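PDB 6JIL: cycloserine biosynthesis protein DcsG from Streptomyces lavendulae, which catalyses the ATP-dependent cyclisation of O-ureido-D-serine to the antibiotic D-cycloserine, as a magnesium-requiring, monomeric ligase of the ATP-grasp family. Local coordinates for residues Cys26-Ile31 with Gly285-Ala290; Val52-Trp57 with Cys273-Asn278; Ala96-His101 with Ala238-His243; Val111-Asp116 with Gly169-Leu174; Thr187-Phe192 with Val255-Gly260. All blocks are in the same frame, centred on the assembly; numbering follows the deposited sequence.

Contact 1 (Cys26-Ile31 with Gly285-Ala290)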
# COMPACT_ATOMS: atom_id res chain seq x y z
N CYS A 26 2.73 -22.32 -1.10
CA CYS A 26 3.21 -22.54 -2.46
C CYS A 26 3.55 -24.00 -2.62
O CYS A 26 3.28 -24.61 -3.66
CB CYS A 26 4.45 -21.69 -2.75
SG CYS A 26 4.03 -19.99 -3.16
N ARG A 27 4.16 -24.56 -1.58
CA ARG A 27 4.56 -25.95 -1.55
C ARG A 27 3.30 -26.81 -1.69
O ARG A 27 3.30 -27.80 -2.42
CB ARG A 27 5.25 -26.25 -0.22
CG ARG A 27 6.02 -27.56 -0.15
CD ARG A 27 6.40 -27.88 1.31
NE ARG A 27 7.11 -26.77 1.94
CZ ARG A 27 8.37 -26.43 1.65
NH1 ARG A 27 9.06 -27.12 0.76
NH2 ARG A 27 8.92 -25.38 2.24
N THR A 28 2.23 -26.41 -1.01
CA THR A 28 0.98 -27.16 -1.07
C THR A 28 0.29 -27.11 -2.43
O THR A 28 -0.42 -28.04 -2.79
CB THR A 28 -0.01 -26.71 0.04
OG1 THR A 28 -0.44 -25.37 -0.22
CG2 THR A 28 0.66 -26.75 1.41
N VAL A 29 0.48 -26.04 -3.20
CA VAL A 29 -0.15 -25.98 -4.51
C VAL A 29 0.83 -26.35 -5.61
O VAL A 29 0.64 -26.04 -6.78
CB VAL A 29 -0.76 -24.58 -4.79
CG1 VAL A 29 -1.81 -24.26 -3.73
CG2 VAL A 29 0.32 -23.53 -4.82
N GLY A 30 1.91 -27.03 -5.22
CA GLY A 30 2.91 -27.49 -6.16
C GLY A 30 3.84 -26.51 -6.84
O GLY A 30 4.61 -26.91 -7.72
N ILE A 31 3.82 -25.23 -6.47
CA ILE A 31 4.70 -24.29 -7.13
C ILE A 31 6.04 -24.09 -6.42
O ILE A 31 6.09 -23.95 -5.19
CB ILE A 31 4.00 -22.93 -7.40
CG1 ILE A 31 3.34 -22.40 -6.14
CG2 ILE A 31 2.92 -23.12 -8.46
CD1 ILE A 31 2.40 -21.23 -6.42
N GLY A 285 -5.60 -17.84 4.76
CA GLY A 285 -5.22 -16.78 3.84
C GLY A 285 -4.08 -17.14 2.90
O GLY A 285 -4.15 -16.86 1.71
N ALA A 286 -3.05 -17.78 3.44
CA ALA A 286 -1.90 -18.16 2.63
C ALA A 286 -2.27 -19.16 1.54
O ALA A 286 -1.74 -19.10 0.43
CB ALA A 286 -0.80 -18.73 3.52
N LEU A 287 -3.16 -20.09 1.86
CA LEU A 287 -3.58 -21.11 0.89
C LEU A 287 -4.36 -20.44 -0.24
O LEU A 287 -4.19 -20.78 -1.41
CB LEU A 287 -4.44 -22.19 1.56
CG LEU A 287 -5.02 -23.28 0.65
CD1 LEU A 287 -3.89 -24.01 -0.06
CD2 LEU A 287 -5.86 -24.26 1.47
N ARG A 288 -5.21 -19.49 0.12
CA ARG A 288 -6.00 -18.78 -0.87
C ARG A 288 -5.09 -17.97 -1.79
O ARG A 288 -5.40 -17.76 -2.96
CB ARG A 288 -6.99 -17.83 -0.19
CG ARG A 288 -7.92 -18.47 0.79
CD ARG A 288 -9.04 -17.52 1.07
NE ARG A 288 -9.93 -17.98 2.13
CZ ARG A 288 -11.16 -17.51 2.31
NH1 ARG A 288 -11.64 -16.57 1.50
NH2 ARG A 288 -11.90 -17.97 3.31
N PHE A 289 -3.97 -17.51 -1.25
CA PHE A 289 -3.03 -16.73 -2.04
C PHE A 289 -2.31 -17.66 -3.02
O PHE A 289 -2.23 -17.39 -4.22
CB PHE A 289 -2.04 -16.02 -1.13
CG PHE A 289 -1.16 -15.04 -1.83
CD1 PHE A 289 -1.44 -14.63 -3.13
CD2 PHE A 289 -0.06 -14.49 -1.18
CE1 PHE A 289 -0.64 -13.70 -3.77
CE2 PHE A 289 0.75 -13.56 -1.81
CZ PHE A 289 0.45 -13.16 -3.11
N ALA A 290 -1.80 -18.78 -2.50
CA ALA A 290 -1.09 -19.74 -3.34
C ALA A 290 -2.01 -20.28 -4.43
O ALA A 290 -1.59 -20.47 -5.57
CB ALA A 290 -0.56 -20.88 -2.49
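Val29 straddles the methyl of Ala290 where a Schellman motif brings helix 19-28 to its end against the first turns of helix 285-296. Both branches of the valine take part: CG2 lies 3.6 Å from Ala290 CB, and CG1 lies 3.8 Å from the same Ala290 CB. With chi1 at -60°, CG2 sits between the backbone N and the carbonyl carbon while CG1 is anti to that carbon, so the fork of the side chain opens onto the alanine. CG2 also reaches the backbone of the second helix, 3.7 Å from Ala290 O. The same methyl of Ala290 meets the main chain of the first helix as well, with Ala290 CB 3.9 Å from Cys26 N.

One turn earlier on helix 285-296, Leu287 extends CG anti to its backbone N (chi1 176°), which carries CD1 over to the end of the first helix. There CD1 touches Thr28 OG1, the two side chains crossing at about a right angle, and it stands more loosely beside Val29 CG1. The threonine hydroxyl is itself hydrogen-bonded to Ala25 O, one turn back in its own helix. The contact is thus small and mostly apolar, and it joins the N-terminal part of the chain to its last helix, away from the nucleotide. In the Schellman turn, Gly30 at positive phi is the C-prime residue; Ile31 N binds Cys26 O at 2.9 Å, and Ile31 CD1 ends 4.1 Å from Ala290 O.

Contact 2 (Val52-Trp57 with Cys273-Asn278)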
# COMPACT_ATOMS: atom_id res chain seq x y z
N VAL A 52 6.62 -12.30 -8.50
CA VAL A 52 5.66 -11.66 -7.61
C VAL A 52 6.44 -10.77 -6.64
O VAL A 52 7.42 -11.19 -6.03
CB VAL A 52 4.84 -12.68 -6.78
CG1 VAL A 52 4.09 -11.96 -5.67
CG2 VAL A 52 3.85 -13.39 -7.67
N PHE A 53 5.99 -9.52 -6.52
CA PHE A 53 6.64 -8.58 -5.62
C PHE A 53 6.01 -8.70 -4.24
O PHE A 53 4.85 -8.32 -4.02
CB PHE A 53 6.47 -7.16 -6.17
CG PHE A 53 6.99 -7.00 -7.56
CD1 PHE A 53 6.14 -6.68 -8.60
CD2 PHE A 53 8.34 -7.14 -7.83
CE1 PHE A 53 6.62 -6.51 -9.90
CE2 PHE A 53 8.83 -6.97 -9.12
CZ PHE A 53 7.96 -6.65 -10.15
N ARG A 54 6.77 -9.25 -3.31
CA ARG A 54 6.28 -9.47 -1.97
C ARG A 54 6.70 -8.41 -0.97
O ARG A 54 5.84 -7.71 -0.42
CB ARG A 54 6.72 -10.85 -1.48
CG ARG A 54 6.01 -12.00 -2.18
CD ARG A 54 4.51 -11.83 -2.01
NE ARG A 54 4.24 -11.52 -0.62
CZ ARG A 54 3.39 -10.59 -0.21
NH1 ARG A 54 2.70 -9.87 -1.08
NH2 ARG A 54 3.27 -10.34 1.10
N SER A 55 8.00 -8.26 -0.75
CA SER A 55 8.47 -7.30 0.22
C SER A 55 9.77 -6.55 -0.09
O SER A 55 10.67 -6.51 0.74
CB SER A 55 8.62 -8.00 1.57
OG SER A 55 9.44 -9.15 1.44
N PRO A 56 9.87 -5.95 -1.29
CA PRO A 56 11.07 -5.20 -1.66
C PRO A 56 10.79 -3.82 -1.08
O PRO A 56 10.86 -2.80 -1.77
CB PRO A 56 11.00 -5.20 -3.17
CG PRO A 56 9.54 -4.98 -3.39
CD PRO A 56 8.88 -5.90 -2.38
N TRP A 57 10.49 -3.79 0.21
CA TRP A 57 10.08 -2.55 0.85
C TRP A 57 11.04 -1.38 0.94
O TRP A 57 10.63 -0.28 1.34
CB TRP A 57 9.46 -2.86 2.21
CG TRP A 57 8.23 -3.73 2.06
CD1 TRP A 57 7.33 -3.71 1.01
CD2 TRP A 57 7.75 -4.73 2.97
NE1 TRP A 57 6.34 -4.64 1.22
CE2 TRP A 57 6.57 -5.28 2.41
CE3 TRP A 57 8.21 -5.21 4.20
CZ2 TRP A 57 5.85 -6.28 3.04
CZ3 TRP A 57 7.49 -6.22 4.83
CH2 TRP A 57 6.32 -6.74 4.25
N CYS A 273 0.53 -3.90 -5.29
CA CYS A 273 1.79 -4.37 -5.85
C CYS A 273 2.54 -5.31 -4.93
O CYS A 273 2.73 -6.47 -5.26
CB CYS A 273 2.67 -3.19 -6.22
SG CYS A 273 4.23 -3.69 -6.96
N GLU A 274 2.99 -4.79 -3.79
CA GLU A 274 3.73 -5.57 -2.81
C GLU A 274 3.18 -5.34 -1.40
O GLU A 274 3.86 -4.80 -0.53
CB GLU A 274 5.22 -5.19 -2.85
CG GLU A 274 5.49 -3.72 -3.12
CD GLU A 274 4.72 -2.80 -2.19
OE1 GLU A 274 3.48 -2.71 -2.32
OE2 GLU A 274 5.36 -2.16 -1.32
N PRO A 275 1.93 -5.75 -1.15
CA PRO A 275 1.29 -5.57 0.15
C PRO A 275 1.63 -6.56 1.24
O PRO A 275 1.91 -7.74 0.99
CB PRO A 275 -0.18 -5.68 -0.19
CG PRO A 275 -0.15 -6.81 -1.19
CD PRO A 275 0.99 -6.39 -2.10
N SER A 276 1.62 -6.07 2.47
CA SER A 276 1.78 -6.94 3.60
C SER A 276 0.34 -7.46 3.59
O SER A 276 -0.61 -6.67 3.51
CB SER A 276 2.05 -6.14 4.87
OG SER A 276 1.66 -6.87 6.03
N LEU A 277 0.17 -8.77 3.65
CA LEU A 277 -1.18 -9.35 3.59
C LEU A 277 -1.75 -9.86 4.92
O LEU A 277 -2.94 -10.14 5.00
CB LEU A 277 -1.19 -10.46 2.55
CG LEU A 277 -0.90 -9.97 1.13
CD1 LEU A 277 -0.47 -11.13 0.24
CD2 LEU A 277 -2.14 -9.30 0.56
N ASN A 278 -0.91 -9.97 5.94
CA ASN A 278 -1.34 -10.45 7.26
C ASN A 278 -1.82 -11.90 7.20
O ASN A 278 -2.78 -12.28 7.87
CB ASN A 278 -2.46 -9.57 7.83
CG ASN A 278 -2.02 -8.14 8.04
OD1 ASN A 278 -1.00 -7.88 8.67
ND2 ASN A 278 -2.78 -7.19 7.52
O HOH W 1 3.66 -8.72 -7.56
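Bends at chi2 (-57°) and chi3 (-46°) fold the Arg54 side chain back, so that although its CB points away from the loop 273-278 the guanidinium arrives at Pro275 O. The residue lies near the end of strand 50-55, in the parallel sheet of the N-terminal part, and the loop follows strand 265-271 of the ATP-grasp region. NH1 and NH2 of Arg54 both donate to the one oxygen, Pro275 O, at 3.1 and 2.9 Å; the acceptor lies close to the guanidinium plane, and both bonds are bent. Leu277 CD1 rests over one face of the same group, 3.7 Å from Arg54 NH1.

Trp57 makes the straighter bond: NE1 gives its hydrogen to Glu274 O at 3.0 Å and 167°, with the oxygen in the indole plane. The Glu274 side chain, bent at chi2, crosses this ring obliquely, its carboxylate plane nearly perpendicular to the indole, and OE2 is held by Trp59 NE1. At the other end, Cys273 SG approaches the Phe53 ring obliquely.

The loop so bonded runs beside the active site. Ser276 OG is hydrogen-bonded to Arg220 and Ser276 O to Arg254, both probably catalytic, while a tartrate lies near the serine. Along the backbone, a CA-H...O contact runs from Glu274 CA to Phe53 O at 3.2 Å, and a water 2.7 Å from Phe53 N donates weakly to Cys273 O.

Contact 3 (Ala96-His101 with Ala238-His243)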
# COMPACT_ATOMS: atom_id res chain seq x y z
N ALA A 96 -7.15 9.51 -6.09
CA ALA A 96 -8.00 10.40 -6.87
C ALA A 96 -8.77 9.59 -7.91
O ALA A 96 -9.91 9.93 -8.25
CB ALA A 96 -7.17 11.48 -7.55
N ASP A 97 -8.15 8.53 -8.41
CA ASP A 97 -8.80 7.67 -9.38
C ASP A 97 -9.92 6.92 -8.66
O ASP A 97 -11.00 6.71 -9.21
CB ASP A 97 -7.80 6.68 -9.98
CG ASP A 97 -6.76 7.36 -10.85
OD1 ASP A 97 -5.54 7.15 -10.62
OD2 ASP A 97 -7.15 8.09 -11.78
N LEU A 98 -9.66 6.54 -7.41
CA LEU A 98 -10.67 5.84 -6.62
C LEU A 98 -11.85 6.77 -6.37
O LEU A 98 -13.00 6.35 -6.46
CB LEU A 98 -10.10 5.39 -5.27
CG LEU A 98 -9.08 4.25 -5.34
CD1 LEU A 98 -8.66 3.84 -3.92
CD2 LEU A 98 -9.69 3.07 -6.07
N ALA A 99 -11.55 8.03 -6.06
CA ALA A 99 -12.60 9.01 -5.80
C ALA A 99 -13.47 9.22 -7.05
O ALA A 99 -14.68 9.42 -6.93
CB ALA A 99 -11.99 10.33 -5.35
N ALA A 100 -12.86 9.17 -8.22
CA ALA A 100 -13.58 9.37 -9.48
C ALA A 100 -14.51 8.20 -9.78
O ALA A 100 -15.42 8.33 -10.60
CB ALA A 100 -12.60 9.56 -10.63
N HIS A 101 -14.28 7.06 -9.13
CA HIS A 101 -15.12 5.89 -9.33
C HIS A 101 -16.16 5.74 -8.22
O HIS A 101 -16.76 4.68 -8.06
CB HIS A 101 -14.27 4.61 -9.38
CG HIS A 101 -13.61 4.38 -10.70
ND1 HIS A 101 -12.60 5.19 -11.18
CD2 HIS A 101 -13.81 3.43 -11.65
CE1 HIS A 101 -12.22 4.76 -12.37
NE2 HIS A 101 -12.94 3.69 -12.67
N ALA A 238 -12.54 -3.07 -7.48
CA ALA A 238 -13.22 -3.06 -8.76
C ALA A 238 -12.85 -1.79 -9.53
O ALA A 238 -12.66 -1.82 -10.75
CB ALA A 238 -14.73 -3.16 -8.57
N ALA A 239 -12.73 -0.67 -8.82
CA ALA A 239 -12.37 0.59 -9.45
C ALA A 239 -10.97 0.49 -10.04
O ALA A 239 -10.69 1.06 -11.10
CB ALA A 239 -12.42 1.72 -8.43
N SER A 240 -10.10 -0.24 -9.35
CA SER A 240 -8.73 -0.43 -9.82
C SER A 240 -8.72 -1.30 -11.07
O SER A 240 -8.01 -1.02 -12.03
CB SER A 240 -7.88 -1.10 -8.73
OG SER A 240 -7.88 -0.33 -7.55
N VAL A 241 -9.50 -2.37 -11.04
CA VAL A 241 -9.58 -3.27 -12.18
C VAL A 241 -10.09 -2.52 -13.41
O VAL A 241 -9.53 -2.65 -14.50
CB VAL A 241 -10.53 -4.45 -11.88
CG1 VAL A 241 -10.79 -5.25 -13.15
CG2 VAL A 241 -9.93 -5.34 -10.80
N ALA A 242 -11.14 -1.72 -13.22
CA ALA A 242 -11.74 -0.95 -14.31
C ALA A 242 -10.80 0.14 -14.84
O ALA A 242 -10.63 0.29 -16.05
CB ALA A 242 -13.04 -0.32 -13.82
N HIS A 243 -10.21 0.89 -13.92
CA HIS A 243 -9.31 1.98 -14.27
C HIS A 243 -8.13 1.54 -15.13
O HIS A 243 -7.76 2.23 -16.08
CB HIS A 243 -8.78 2.64 -13.00
CG HIS A 243 -7.84 3.77 -13.27
ND1 HIS A 243 -8.27 5.00 -13.71
CD2 HIS A 243 -6.49 3.84 -13.20
CE1 HIS A 243 -7.23 5.78 -13.90
NE2 HIS A 243 -6.14 5.11 -13.60
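Asp97 lies across one face of the His243 imidazole, its CB 4.1 Å from the ring centroid and only 12° off the normal, a CH-pi contact. Its carboxylate continues over the same ring, offset toward the rim, with the two planes 34° apart; OD2 comes to 3.1 Å from His243 CE1. The pair is not hydrogen-bonded, and the polar partner of the aspartate is instead Trp88, whose NE1 binds OD1. The Trp88 ring also meets His243, so the tryptophan touches both members of the pair.

His101, just after helix 94-100, packs its ring against helix 227-244. CB and CG close on the methyl of Ala239, with His101 CB 3.6 Å from Ala239 CB, while Ala239 O lies over one face near the rim. The ring's rotation is set from within its own segment: ND1 donates to Asp97 O at 3.0 Å, the oxygen tilted out of the imidazole plane. Farther round the ring, CE1 approaches His243 CB.

Elsewhere in the contact, Leu98 CD2 reaches Ala239 CB at 3.9 Å and also nears Ser240 OG, whose hydrogen bond goes to Ala236 O. Val103 touches both Leu98 and Ala239. The arrangement is a near-perpendicular helix crossing, in which the axes of segments 96-100 and 238-243 approach to 9.5 Å at 99°, and it packs helix 94-100 onto helix 227-244 within the ATP-grasp fold.

Contact 4 (Val111-Asp116 with Gly169-Leu174)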
# COMPACT_ATOMS: atom_id res chain seq x y z
N VAL A 111 0.35 17.55 -3.97
CA VAL A 111 1.27 18.66 -4.23
C VAL A 111 2.37 18.13 -5.16
O VAL A 111 3.10 17.22 -4.79
CB VAL A 111 1.94 19.15 -2.92
CG1 VAL A 111 2.88 20.33 -3.21
CG2 VAL A 111 0.88 19.52 -1.90
N ALA A 112 2.49 18.71 -6.34
CA ALA A 112 3.48 18.25 -7.31
C ALA A 112 4.83 18.95 -7.23
O ALA A 112 4.91 20.12 -6.85
CB ALA A 112 2.92 18.39 -8.72
N PRO A 113 5.91 18.24 -7.59
CA PRO A 113 7.25 18.83 -7.55
C PRO A 113 7.25 20.12 -8.37
O PRO A 113 6.70 20.16 -9.48
CB PRO A 113 8.12 17.75 -8.18
CG PRO A 113 7.44 16.49 -7.76
CD PRO A 113 5.98 16.82 -8.00
N GLY A 114 7.85 21.17 -7.83
CA GLY A 114 7.89 22.43 -8.54
C GLY A 114 6.91 23.40 -7.92
O GLY A 114 6.94 24.58 -8.22
N SER A 115 6.04 22.89 -7.06
CA SER A 115 5.05 23.72 -6.39
C SER A 115 5.68 24.49 -5.24
O SER A 115 6.75 24.14 -4.74
CB SER A 115 3.91 22.87 -5.82
OG SER A 115 3.20 22.18 -6.83
N ASP A 116 5.00 25.55 -4.83
CA ASP A 116 5.44 26.37 -3.71
C ASP A 116 4.97 25.60 -2.48
O ASP A 116 3.77 25.52 -2.22
CB ASP A 116 4.76 27.74 -3.79
CG ASP A 116 5.22 28.69 -2.70
OD1 ASP A 116 5.21 28.30 -1.52
OD2 ASP A 116 5.58 29.84 -3.04
N GLY A 169 11.99 14.92 -5.50
CA GLY A 169 11.19 14.65 -6.68
C GLY A 169 9.97 13.78 -6.47
O GLY A 169 9.49 13.14 -7.40
N SER A 170 9.46 13.74 -5.24
CA SER A 170 8.27 12.95 -4.93
C SER A 170 7.06 13.87 -4.88
O SER A 170 7.20 15.06 -4.59
CB SER A 170 8.41 12.27 -3.56
OG SER A 170 9.49 11.36 -3.49
N HIS A 171 5.88 13.34 -5.18
CA HIS A 171 4.66 14.13 -5.08
C HIS A 171 4.29 14.01 -3.60
O HIS A 171 4.60 13.01 -2.96
CB HIS A 171 3.54 13.54 -5.94
CG HIS A 171 3.57 14.01 -7.36
ND1 HIS A 171 4.56 13.65 -8.25
CD2 HIS A 171 2.71 14.80 -8.05
CE1 HIS A 171 4.31 14.20 -9.42
NE2 HIS A 171 3.20 14.90 -9.33
N VAL A 172 3.64 15.02 -3.05
CA VAL A 172 3.26 15.00 -1.65
C VAL A 172 1.76 15.08 -1.48
O VAL A 172 1.09 15.84 -2.18
CB VAL A 172 3.91 16.17 -0.88
CG1 VAL A 172 3.46 16.16 0.58
CG2 VAL A 172 5.42 16.08 -0.97
N ILE A 173 1.23 14.30 -0.56
CA ILE A 173 -0.19 14.30 -0.29
C ILE A 173 -0.49 14.96 1.04
O ILE A 173 0.19 14.71 2.03
CB ILE A 173 -0.77 12.85 -0.31
CG1 ILE A 173 -0.99 12.41 -1.76
CG2 ILE A 173 -2.09 12.79 0.45
CD1 ILE A 173 -1.53 11.02 -1.89
N LEU A 174 -1.49 15.83 1.04
CA LEU A 174 -1.93 16.52 2.25
C LEU A 174 -3.33 16.02 2.55
O LEU A 174 -4.19 16.01 1.68
CB LEU A 174 -1.98 18.04 2.01
CG LEU A 174 -0.69 18.76 1.62
CD1 LEU A 174 -0.97 20.25 1.41
CD2 LEU A 174 0.35 18.57 2.70
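Pro113 is set squarely over the His171 imidazole: CD stands above the centre of the ring, 3.5 Å from its centroid and 12° off the normal, in a CH-pi contact in which the side chains cross at about a right angle. The proline's CG, farther from the ring, lies 3.5 Å from Ser170 O. Ala112 adds its methyl obliquely, CB lying 3.6 Å from His171 NE2. A chi1 of -86° places the ring anti to the histidine's carbonyl carbon and turns it toward both residues.

Next to this pair begins the antiparallel sheet of the ATP-grasp region, where edge strand 109-111 meets strand 172-176. Val111 and Val172 form a hydrogen-bonded pair, with Val111 N to Val172 O at 2.6 Å and Val172 N to Val111 O at 2.9 Å. Their side chains share one face, CB to CB, and helix 155-167 covers it through Leu166, which touches both valines. Val111 CG2 also meets Leu174 CD1 at 3.9 Å. Beyond the strand the chain turns away in a type II turn from Ala112 to Ser115, with Gly114 at positive phi; Ala112 O accepts from both Ser115 N and Ser115 OG, the latter at 2.7 Å.

Contact 5 (Thr187-Phe192 with Val255-Gly260)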
# COMPACT_ATOMS: atom_id res chain seq x y z
N THR A 187 -8.73 -0.47 9.78
CA THR A 187 -8.98 -1.87 9.48
C THR A 187 -8.42 -2.18 8.09
O THR A 187 -8.75 -1.51 7.11
CB THR A 187 -10.49 -2.19 9.51
OG1 THR A 187 -11.03 -1.80 10.78
CG2 THR A 187 -10.73 -3.68 9.33
N ASP A 188 -7.55 -3.19 8.03
CA ASP A 188 -6.90 -3.59 6.78
C ASP A 188 -7.47 -4.92 6.27
O ASP A 188 -7.26 -5.97 6.88
CB ASP A 188 -5.39 -3.72 7.00
CG ASP A 188 -4.73 -2.38 7.35
OD1 ASP A 188 -5.45 -1.40 7.61
OD2 ASP A 188 -3.48 -2.32 7.36
N LEU A 189 -8.19 -4.87 5.14
CA LEU A 189 -8.80 -6.06 4.56
C LEU A 189 -7.96 -6.66 3.43
O LEU A 189 -7.47 -5.94 2.55
CB LEU A 189 -10.20 -5.74 4.03
CG LEU A 189 -11.31 -5.30 4.99
CD1 LEU A 189 -11.03 -3.91 5.54
CD2 LEU A 189 -12.65 -5.31 4.24
N THR A 190 -7.82 -7.97 3.44
CA THR A 190 -7.06 -8.67 2.42
C THR A 190 -7.99 -9.43 1.49
O THR A 190 -8.89 -10.14 1.94
CB THR A 190 -6.07 -9.63 3.06
OG1 THR A 190 -5.08 -8.88 3.77
CG2 THR A 190 -5.40 -10.49 2.02
N PHE A 191 -7.76 -9.28 0.19
CA PHE A 191 -8.57 -9.95 -0.82
C PHE A 191 -7.73 -10.80 -1.76
O PHE A 191 -6.57 -10.48 -2.03
CB PHE A 191 -9.32 -8.92 -1.68
CG PHE A 191 -10.51 -8.31 -1.01
CD1 PHE A 191 -10.35 -7.47 0.08
CD2 PHE A 191 -11.79 -8.52 -1.52
CE1 PHE A 191 -11.46 -6.85 0.66
CE2 PHE A 191 -12.90 -7.90 -0.95
CZ PHE A 191 -12.74 -7.06 0.14
N PHE A 192 -8.33 -11.88 -2.24
CA PHE A 192 -7.67 -12.78 -3.18
C PHE A 192 -8.62 -13.03 -4.34
O PHE A 192 -9.70 -13.58 -4.17
CB PHE A 192 -7.28 -14.07 -2.48
CG PHE A 192 -6.20 -13.89 -1.45
CD1 PHE A 192 -6.42 -14.22 -0.12
CD2 PHE A 192 -4.97 -13.37 -1.81
CE1 PHE A 192 -5.42 -14.04 0.83
CE2 PHE A 192 -3.96 -13.18 -0.87
CZ PHE A 192 -4.19 -13.52 0.46
N VAL A 255 -6.83 -3.33 1.34
CA VAL A 255 -7.48 -2.04 1.34
C VAL A 255 -7.59 -1.60 2.78
O VAL A 255 -8.22 -2.28 3.59
CB VAL A 255 -8.88 -2.13 0.72
CG1 VAL A 255 -9.51 -0.75 0.66
CG2 VAL A 255 -8.79 -2.74 -0.66
N ASP A 256 -6.95 -0.48 3.12
CA ASP A 256 -6.99 0.02 4.49
C ASP A 256 -8.09 1.08 4.66
O ASP A 256 -8.13 2.08 3.93
CB ASP A 256 -5.62 0.57 4.89
CG ASP A 256 -4.50 -0.44 4.64
OD1 ASP A 256 -4.72 -1.66 4.82
OD2 ASP A 256 -3.39 -0.01 4.27
N LEU A 257 -8.96 0.84 5.63
CA LEU A 257 -10.10 1.72 5.91
C LEU A 257 -10.05 2.43 7.24
O LEU A 257 -9.53 1.90 8.22
CB LEU A 257 -11.39 0.92 5.86
CG LEU A 257 -12.04 0.58 4.52
CD1 LEU A 257 -11.00 0.38 3.46
CD2 LEU A 257 -12.91 -0.67 4.71
N VAL A 258 -10.60 3.64 7.27
CA VAL A 258 -10.70 4.43 8.50
C VAL A 258 -12.14 4.90 8.62
O VAL A 258 -12.87 4.96 7.63
CB VAL A 258 -9.74 5.65 8.49
CG1 VAL A 258 -8.29 5.17 8.54
CG2 VAL A 258 -9.97 6.52 7.26
N ARG A 259 -12.56 5.21 9.84
CA ARG A 259 -13.93 5.65 10.11
C ARG A 259 -14.10 7.16 10.01
O ARG A 259 -13.41 7.91 10.70
CB ARG A 259 -14.37 5.20 11.51
CG ARG A 259 -14.16 3.71 11.79
CD ARG A 259 -14.51 3.32 13.24
NE ARG A 259 -15.95 3.29 13.50
CZ ARG A 259 -16.68 4.34 13.86
NH1 ARG A 259 -16.12 5.53 14.00
NH2 ARG A 259 -17.98 4.20 14.07
N GLY A 260 -15.01 7.61 9.16
CA GLY A 260 -15.25 9.04 9.05
C GLY A 260 -16.09 9.47 10.24
O GLY A 260 -16.44 8.65 11.08
O HOH W 2 -12.07 1.26 10.00
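Leu189 leaves its strand on the face shared with Thr187, Val255 and Leu257. Its CB lies 4.0 Å from Val255 O, the acceptor of the leucine's own backbone N. From CG, which chi1 (-64°) sets anti to the carbonyl carbon, CD1 reaches back across the strand pair to touch both Val255 O and, at 3.8 Å, Leu257 CD2; the two leucines cross at about a right angle. Tyr196 and Ala199 of the neighbouring strand 195-202 border Leu189.

Thr187 N to Leu257 O is 2.9 Å and Leu257 N to Thr187 O is 2.8 Å; Leu189 and Val255 bond likewise. Between them Asp188 and Asp256 form a non-hydrogen-bonded pair, with CA atoms 4.3 Å apart.

Both aspartates point to the other face, their carboxylates modelled very close, so the spacing is doubtful. Arg254, probably catalytic, forms a salt bridge to Asp256 OD1 and a long, weak ion pair with Asp188 OD2, which would ease the crowding of negative charge. The nearest side-chain atom of Asp256 is about 4 Å from magnesium. This pairs central strand 186-192 with strand 252-259 in an antiparallel ATP-grasp sheet, its acidic face turned to the metal site.

Contacts 2 and 5 are buried and lie by the active site, whereas contacts 1, 3 and 4 are partly buried. Contacts 1 and 2 both tie the N-terminal part of the chain to its C-terminal part, the first by methyl packing, the second by side-chain donors to loop carbonyls. Contacts 4 and 5 are antiparallel pairings in different sheets; one is backed by a helix and a proline-imidazole contact, the other carries acids toward magnesium. Contact 3 joins two helices through two histidines, an aspartate and small apolar side chains. Contacts 1, 2 and 5 converge: Phe289 packs on Leu277 and Phe192, and Leu277 O probably bonds Thr190 OG1. Contacts 3 and 4 touch none of the others.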